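Local structure of alanine racemase 1 (Caldanaerobacter subterraneus subsp. tengcongensis MB4, 4Y2W) at residues 11-15 with 16-20; 232-235 with 236-240. The protein belongs to the alanine racemase family, joining an N-terminal eight-stranded alpha/beta barrel to a C-terminal domain built mainly of beta strands. The protein carries 1 engineered substitution. All coordinates share one frame; numbering follows the deposited sequence.

Contact 1: 11-15 with 16-20; sequences VEVYL and DAITH
The carbonyl oxygen of Leu15 takes two backbone donors as strand 10-14 gives way to helix 15-28. Thr19 N lies 3.0 Å from Leu15 O in a nearly straight bond (168° at the hydrogen), while Ile18 N adds a weak, bent one. One residue back, at the N-cap position, Tyr14 O is shared by two further weak bonds, from Ala17 N at 3.1 Å and Ile18 N at 3.3 Å. Asp16 O is also held twice, both donors coming from one face of its carbonyl plane: His20 N, and Thr19 OG1 at 3.0 Å. A chi1 of 56° folds that hydroxyl back over the preceding turn.

The apolar contacts are few. Ile18 reaches back so that its CD1 meets Val13 CG1 at 3.9 Å, and Tyr14 CB rests on Ala17 CB. The Tyr14 ring instead runs back along the strand, where its OH donates to Glu12 OE1 at 2.7 Å from above the carboxylate plane; Arg249 forms a salt bridge with the same oxygen. The Asp16 carboxylate forms a salt bridge with Arg245. This is a strand-to-helix junction with Tyr14 as N-cap, its first well-formed i to i+4 bond ending on Leu15 O.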
ATOM      1  N   VAL A  11      -4.300 -11.274   5.620  1.00 39.73           N
ATOM      2  CA  VAL A  11      -3.017 -11.524   6.261  1.00 39.13           C
ATOM      3  C   VAL A  11      -3.285 -12.156   7.617  1.00 38.34           C
ATOM      4  O   VAL A  11      -4.054 -11.620   8.409  1.00 38.23           O
ATOM      5  CB  VAL A  11      -2.208 -10.219   6.426  1.00 39.46           C
ATOM      6  CG1 VAL A  11      -1.239 -10.302   7.596  1.00 40.04           C
ATOM      7  CG2 VAL A  11      -1.452  -9.909   5.145  1.00 39.98           C
ATOM      8  N   GLU A  12      -2.661 -13.303   7.867  1.00 38.47           N
ATOM      9  CA  GLU A  12      -2.715 -13.944   9.176  1.00 39.70           C
ATOM     10  C   GLU A  12      -1.429 -13.621   9.932  1.00 40.48           C
ATOM     11  O   GLU A  12      -0.342 -14.065   9.536  1.00 41.99           O
ATOM     12  CB  GLU A  12      -2.881 -15.461   9.027  1.00 39.46           C
ATOM     13  CG  GLU A  12      -4.205 -15.888   8.409  1.00 38.96           C
ATOM     14  CD  GLU A  12      -4.361 -17.397   8.286  1.00 38.93           C
ATOM     15  OE1 GLU A  12      -3.362 -18.131   8.435  1.00 37.71           O
ATOM     16  OE2 GLU A  12      -5.496 -17.853   8.029  1.00 39.77           O
ATOM     17  N   VAL A  13      -1.551 -12.837  11.004  1.00 39.47           N
ATOM     18  CA  VAL A  13      -0.403 -12.460  11.833  1.00 39.60           C
ATOM     19  C   VAL A  13      -0.280 -13.389  13.039  1.00 40.55           C
ATOM     20  O   VAL A  13      -1.215 -13.517  13.832  1.00 40.67           O
ATOM     21  CB  VAL A  13      -0.520 -11.001  12.318  1.00 38.95           C
ATOM     22  CG1 VAL A  13       0.561 -10.669  13.338  1.00 38.55           C
ATOM     23  CG2 VAL A  13      -0.446 -10.058  11.131  1.00 39.17           C
ATOM     24  N   TYR A  14       0.882 -14.023  13.172  1.00 41.96           N
ATOM     25  CA  TYR A  14       1.143 -14.960  14.264  1.00 42.49           C
ATOM     26  C   TYR A  14       1.952 -14.275  15.354  1.00 42.25           C
ATOM     27  O   TYR A  14       3.178 -14.215  15.295  1.00 42.19           O
ATOM     28  CB  TYR A  14       1.841 -16.213  13.733  1.00 43.46           C
ATOM     29  CG  TYR A  14       0.926 -17.004  12.833  1.00 44.05           C
ATOM     30  CD1 TYR A  14       0.725 -16.622  11.511  1.00 44.99           C
ATOM     31  CD2 TYR A  14       0.212 -18.091  13.317  1.00 44.84           C
ATOM     32  CE1 TYR A  14      -0.139 -17.319  10.685  1.00 45.49           C
ATOM     33  CE2 TYR A  14      -0.655 -18.797  12.500  1.00 45.83           C
ATOM     34  CZ  TYR A  14      -0.825 -18.405  11.182  1.00 45.79           C
ATOM     35  OH  TYR A  14      -1.682 -19.098  10.362  1.00 46.82           O
ATOM     36  N   LEU A  15       1.237 -13.760  16.349  1.00 42.84           N
ATOM     37  CA  LEU A  15       1.831 -12.962  17.421  1.00 42.90           C
ATOM     38  C   LEU A  15       2.834 -13.744  18.260  1.00 42.47           C
ATOM     39  O   LEU A  15       3.860 -13.197  18.660  1.00 41.14           O
ATOM     40  CB  LEU A  15       0.733 -12.390  18.321  1.00 42.54           C
ATOM     41  CG  LEU A  15      -0.184 -11.374  17.639  1.00 42.58           C
ATOM     42  CD1 LEU A  15      -1.471 -11.211  18.431  1.00 42.59           C
ATOM     43  CD2 LEU A  15       0.520 -10.035  17.449  1.00 42.79           C
ATOM     44  N   ASP A  16       2.537 -15.016  18.526  1.00 43.78           N
ATOM     45  CA  ASP A  16       3.450 -15.882  19.289  1.00 44.84           C
ATOM     46  C   ASP A  16       4.772 -16.164  18.550  1.00 44.58           C
ATOM     47  O   ASP A  16       5.773 -16.507  19.177  1.00 44.84           O
ATOM     48  CB  ASP A  16       2.763 -17.194  19.697  1.00 45.39           C
ATOM     49  CG  ASP A  16       2.223 -17.975  18.512  1.00 46.17           C
ATOM     50  OD1 ASP A  16       1.159 -17.596  17.975  1.00 46.51           O
ATOM     51  OD2 ASP A  16       2.850 -18.983  18.131  1.00 47.46           O
ATOM     52  N   ALA A  17       4.768 -16.020  17.226  1.00 44.76           N
ATOM     53  CA  ALA A  17       5.983 -16.138  16.422  1.00 45.73           C
ATOM     54  C   ALA A  17       6.835 -14.868  16.485  1.00 46.73           C
ATOM     55  O   ALA A  17       8.062 -14.932  16.406  1.00 47.14           O
ATOM     56  CB  ALA A  17       5.630 -16.464  14.978  1.00 45.61           C
ATOM     57  N   ILE A  18       6.181 -13.718  16.611  1.00 48.04           N
ATOM     58  CA  ILE A  18       6.881 -12.439  16.755  1.00 48.57           C
ATOM     59  C   ILE A  18       7.542 -12.351  18.135  1.00 48.56           C
ATOM     60  O   ILE A  18       8.694 -11.934  18.252  1.00 47.33           O
ATOM     61  CB  ILE A  18       5.925 -11.244  16.548  1.00 48.56           C
ATOM     62  CG1 ILE A  18       5.384 -11.239  15.115  1.00 48.89           C
ATOM     63  CG2 ILE A  18       6.628  -9.923  16.841  1.00 48.83           C
ATOM     64  CD1 ILE A  18       4.142 -10.389  14.930  1.00 49.14           C
ATOM     65  N   THR A  19       6.809 -12.749  19.174  1.00 49.39           N
ATOM     66  CA  THR A  19       7.353 -12.775  20.533  1.00 49.78           C
ATOM     67  C   THR A  19       8.511 -13.767  20.630  1.00 50.40           C
ATOM     68  O   THR A  19       9.487 -13.515  21.335  1.00 50.89           O
ATOM     69  CB  THR A  19       6.286 -13.137  21.592  1.00 48.77           C
ATOM     70  OG1 THR A  19       5.680 -14.391  21.265  1.00 47.77           O
ATOM     71  CG2 THR A  19       5.215 -12.061  21.675  1.00 48.81           C
ATOM     72  N   HIS A  20       8.399 -14.889  19.921  1.00 50.99           N
ATOM     73  CA  HIS A  20       9.483 -15.866  19.856  1.00 51.10           C
ATOM     74  C   HIS A  20      10.739 -15.272  19.223  1.00 50.76           C
ATOM     75  O   HIS A  20      11.827 -15.393  19.779  1.00 51.05           O
ATOM     76  CB  HIS A  20       9.065 -17.103  19.067  1.00 51.76           C
ATOM     77  CG  HIS A  20      10.201 -18.028  18.761  1.00 53.22           C
ATOM     78  ND1 HIS A  20      10.483 -19.138  19.525  1.00 54.68           N
ATOM     79  CD2 HIS A  20      11.140 -17.992  17.788  1.00 53.23           C
ATOM     80  CE1 HIS A  20      11.538 -19.756  19.026  1.00 55.30           C
ATOM     81  NE2 HIS A  20      11.956 -19.079  17.971  1.00 54.76           N
TER

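Contact 2: 232-235 with 236-240; sequences AYPS and KRVER
Tyr233 and Arg240 lie against each other where the chain doubles back, with Ser235 bound to the arginine's far end. Arg240 CG sits over the centre of the tyrosine ring in a CH-pi contact, 3.5 Å from the centroid of the Tyr233 ring and 12° off its normal. From there the arginine chain, extended from CG to NE, crosses the same ring and places one guanidinium face over Tyr233 CD2, toward the rim of that face. The two planes are 39° apart, a tilted approach and not a parallel stack. At the ring's other end, Tyr233 OH lies alongside Arg240 CB.

The guanidinium is held by its NH2, which donates to Ser235 O at 3.1 Å, bent at the hydrogen and tilted from both planes; the same nitrogen forms a salt bridge with Glu349. Ser235 OG accepts a weak bond from Arg237 N at 3.4 Å, but its stronger partner is Ser173 O. Val238 fills the inside of the bend, its CG2 3.8 Å from Tyr233 CD1 and its CG1 4.2 Å from Pro234 CG. The side chain of Pro234 lies about 7 Å from a bound alanine. The arrangement is a compact chain reversal outside helix and strand, in the connection from barrel strand 222-224 to strand 248-260, with an arginine laid over an aromatic face across its two arms.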
ATOM      1  N   ALA A 232      12.238 -12.668   8.875  1.00 44.08           N
ATOM      2  CA  ALA A 232      13.059 -12.496   7.679  1.00 44.82           C
ATOM      3  C   ALA A 232      14.409 -11.868   8.014  1.00 45.69           C
ATOM      4  O   ALA A 232      14.580 -11.250   9.062  1.00 44.66           O
ATOM      5  CB  ALA A 232      12.321 -11.646   6.656  1.00 44.98           C
ATOM      6  N   TYR A 233      15.366 -12.040   7.112  1.00 48.05           N
ATOM      7  CA  TYR A 233      16.681 -11.432   7.253  1.00 50.13           C
ATOM      8  C   TYR A 233      16.800 -10.249   6.292  1.00 52.05           C
ATOM      9  O   TYR A 233      16.133 -10.225   5.255  1.00 51.59           O
ATOM     10  CB  TYR A 233      17.773 -12.467   6.982  1.00 50.04           C
ATOM     11  CG  TYR A 233      17.887 -13.529   8.060  1.00 50.01           C
ATOM     12  CD1 TYR A 233      18.496 -13.244   9.277  1.00 50.73           C
ATOM     13  CD2 TYR A 233      17.392 -14.818   7.859  1.00 49.54           C
ATOM     14  CE1 TYR A 233      18.606 -14.208  10.268  1.00 50.75           C
ATOM     15  CE2 TYR A 233      17.499 -15.789   8.843  1.00 49.66           C
ATOM     16  CZ  TYR A 233      18.107 -15.479  10.048  1.00 50.51           C
ATOM     17  OH  TYR A 233      18.225 -16.430  11.039  1.00 49.97           O
ATOM     18  N   PRO A 234      17.645  -9.259   6.636  1.00 54.02           N
ATOM     19  CA  PRO A 234      17.794  -8.061   5.801  1.00 54.77           C
ATOM     20  C   PRO A 234      18.548  -8.295   4.492  1.00 55.86           C
ATOM     21  O   PRO A 234      18.377  -7.530   3.545  1.00 55.81           O
ATOM     22  CB  PRO A 234      18.576  -7.100   6.702  1.00 54.75           C
ATOM     23  CG  PRO A 234      19.340  -7.985   7.626  1.00 54.77           C
ATOM     24  CD  PRO A 234      18.488  -9.200   7.846  1.00 54.39           C
ATOM     25  N   SER A 235      19.382  -9.333   4.445  1.00 57.17           N
ATOM     26  CA  SER A 235      20.156  -9.646   3.246  1.00 58.00           C
ATOM     27  C   SER A 235      20.640 -11.096   3.291  1.00 60.09           C
ATOM     28  O   SER A 235      20.256 -11.864   4.180  1.00 59.12           O
ATOM     29  CB  SER A 235      21.346  -8.690   3.125  1.00 57.81           C
ATOM     30  OG  SER A 235      22.316  -8.957   4.124  1.00 58.23           O
ATOM     31  N   LYS A 236      21.475 -11.467   2.325  1.00 62.70           N
ATOM     32  CA  LYS A 236      22.054 -12.804   2.282  1.00 65.29           C
ATOM     33  C   LYS A 236      23.425 -12.884   2.961  1.00 65.52           C
ATOM     34  O   LYS A 236      23.923 -13.984   3.199  1.00 64.96           O
ATOM     35  CB  LYS A 236      22.146 -13.283   0.832  1.00 67.56           C
ATOM     36  CG  LYS A 236      20.795 -13.313   0.138  1.00 68.90           C
ATOM     37  CD  LYS A 236      20.846 -14.038  -1.196  1.00 70.76           C
ATOM     38  CE  LYS A 236      19.445 -14.329  -1.717  1.00 72.01           C
ATOM     39  NZ  LYS A 236      18.612 -13.100  -1.851  1.00 71.78           N
ATOM     40  N   ARG A 237      24.021 -11.733   3.286  1.00 66.36           N
ATOM     41  CA  ARG A 237      25.339 -11.685   3.930  1.00 66.70           C
ATOM     42  C   ARG A 237      25.243 -11.520   5.454  1.00 66.25           C
ATOM     43  O   ARG A 237      25.903 -10.657   6.040  1.00 64.61           O
ATOM     44  CB  ARG A 237      26.186 -10.547   3.349  1.00 68.76           C
ATOM     45  CG  ARG A 237      26.204 -10.450   1.830  1.00 69.45           C
ATOM     46  CD  ARG A 237      27.478  -9.769   1.341  1.00 71.52           C
ATOM     47  NE  ARG A 237      27.213  -8.675   0.408  1.00 73.92           N
ATOM     48  CZ  ARG A 237      26.842  -8.822  -0.864  1.00 74.97           C
ATOM     49  NH1 ARG A 237      26.668 -10.031  -1.394  1.00 75.05           N
ATOM     50  NH2 ARG A 237      26.635  -7.742  -1.614  1.00 75.04           N
ATOM     51  N   VAL A 238      24.426 -12.356   6.086  1.00 67.15           N
ATOM     52  CA  VAL A 238      24.276 -12.359   7.541  1.00 68.21           C
ATOM     53  C   VAL A 238      24.392 -13.796   8.041  1.00 70.27           C
ATOM     54  O   VAL A 238      24.133 -14.739   7.294  1.00 70.74           O
ATOM     55  CB  VAL A 238      22.940 -11.726   7.996  1.00 68.61           C
ATOM     56  CG1 VAL A 238      22.851 -10.281   7.530  1.00 68.66           C
ATOM     57  CG2 VAL A 238      21.742 -12.518   7.490  1.00 68.92           C
ATOM     58  N   GLU A 239      24.776 -13.957   9.304  1.00 73.40           N
ATOM     59  CA  GLU A 239      25.133 -15.273   9.841  1.00 76.25           C
ATOM     60  C   GLU A 239      23.933 -16.204  10.077  1.00 76.92           C
ATOM     61  O   GLU A 239      24.051 -17.418   9.888  1.00 78.51           O
ATOM     62  CB  GLU A 239      25.969 -15.117  11.115  1.00 76.86           C
ATOM     63  CG  GLU A 239      27.299 -14.418  10.859  1.00 77.77           C
ATOM     64  CD  GLU A 239      28.224 -14.408  12.062  1.00 78.58           C
ATOM     65  OE1 GLU A 239      27.777 -14.752  13.176  1.00 79.27           O
ATOM     66  OE2 GLU A 239      29.407 -14.047  11.887  1.00 79.28           O
ATOM     67  N   ARG A 240      22.795 -15.636  10.482  1.00 73.69           N
ATOM     68  CA  ARG A 240      21.544 -16.394  10.661  1.00 72.55           C
ATOM     69  C   ARG A 240      21.639 -17.448  11.766  1.00 72.21           C
ATOM     70  O   ARG A 240      21.107 -18.553  11.628  1.00 70.62           O
ATOM     71  CB  ARG A 240      21.089 -17.053   9.341  1.00 71.51           C
ATOM     72  CG  ARG A 240      20.986 -16.097   8.159  1.00 71.48           C
ATOM     73  CD  ARG A 240      20.522 -16.789   6.882  1.00 69.87           C
ATOM     74  NE  ARG A 240      20.292 -15.820   5.803  1.00 67.76           N
ATOM     75  CZ  ARG A 240      19.185 -15.719   5.063  1.00 66.86           C
ATOM     76  NH1 ARG A 240      18.153 -16.544   5.230  1.00 65.50           N
ATOM     77  NH2 ARG A 240      19.113 -14.779   4.122  1.00 66.46           N
TER

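In the fold
Contact 1 comes near the start of the chain and contact 2 more than two hundred residues later; their centres are 20 Å apart, and the nearest atoms, about 9 Å apart, do not touch. Between them runs the whole parallel barrel, from strand 34-38 to strand 222-224. What joins them is the boundary with the mixed sheet: strand 10-14 of contact 1 pairs antiparallel with strand 248-260, the very strand to which the loop of contact 2 leads. On the way, that loop supplies the Glu243 carbonyl to which His20 hydrogen-bonds. The two contacts thus mark the passages into and out of the barrel domain.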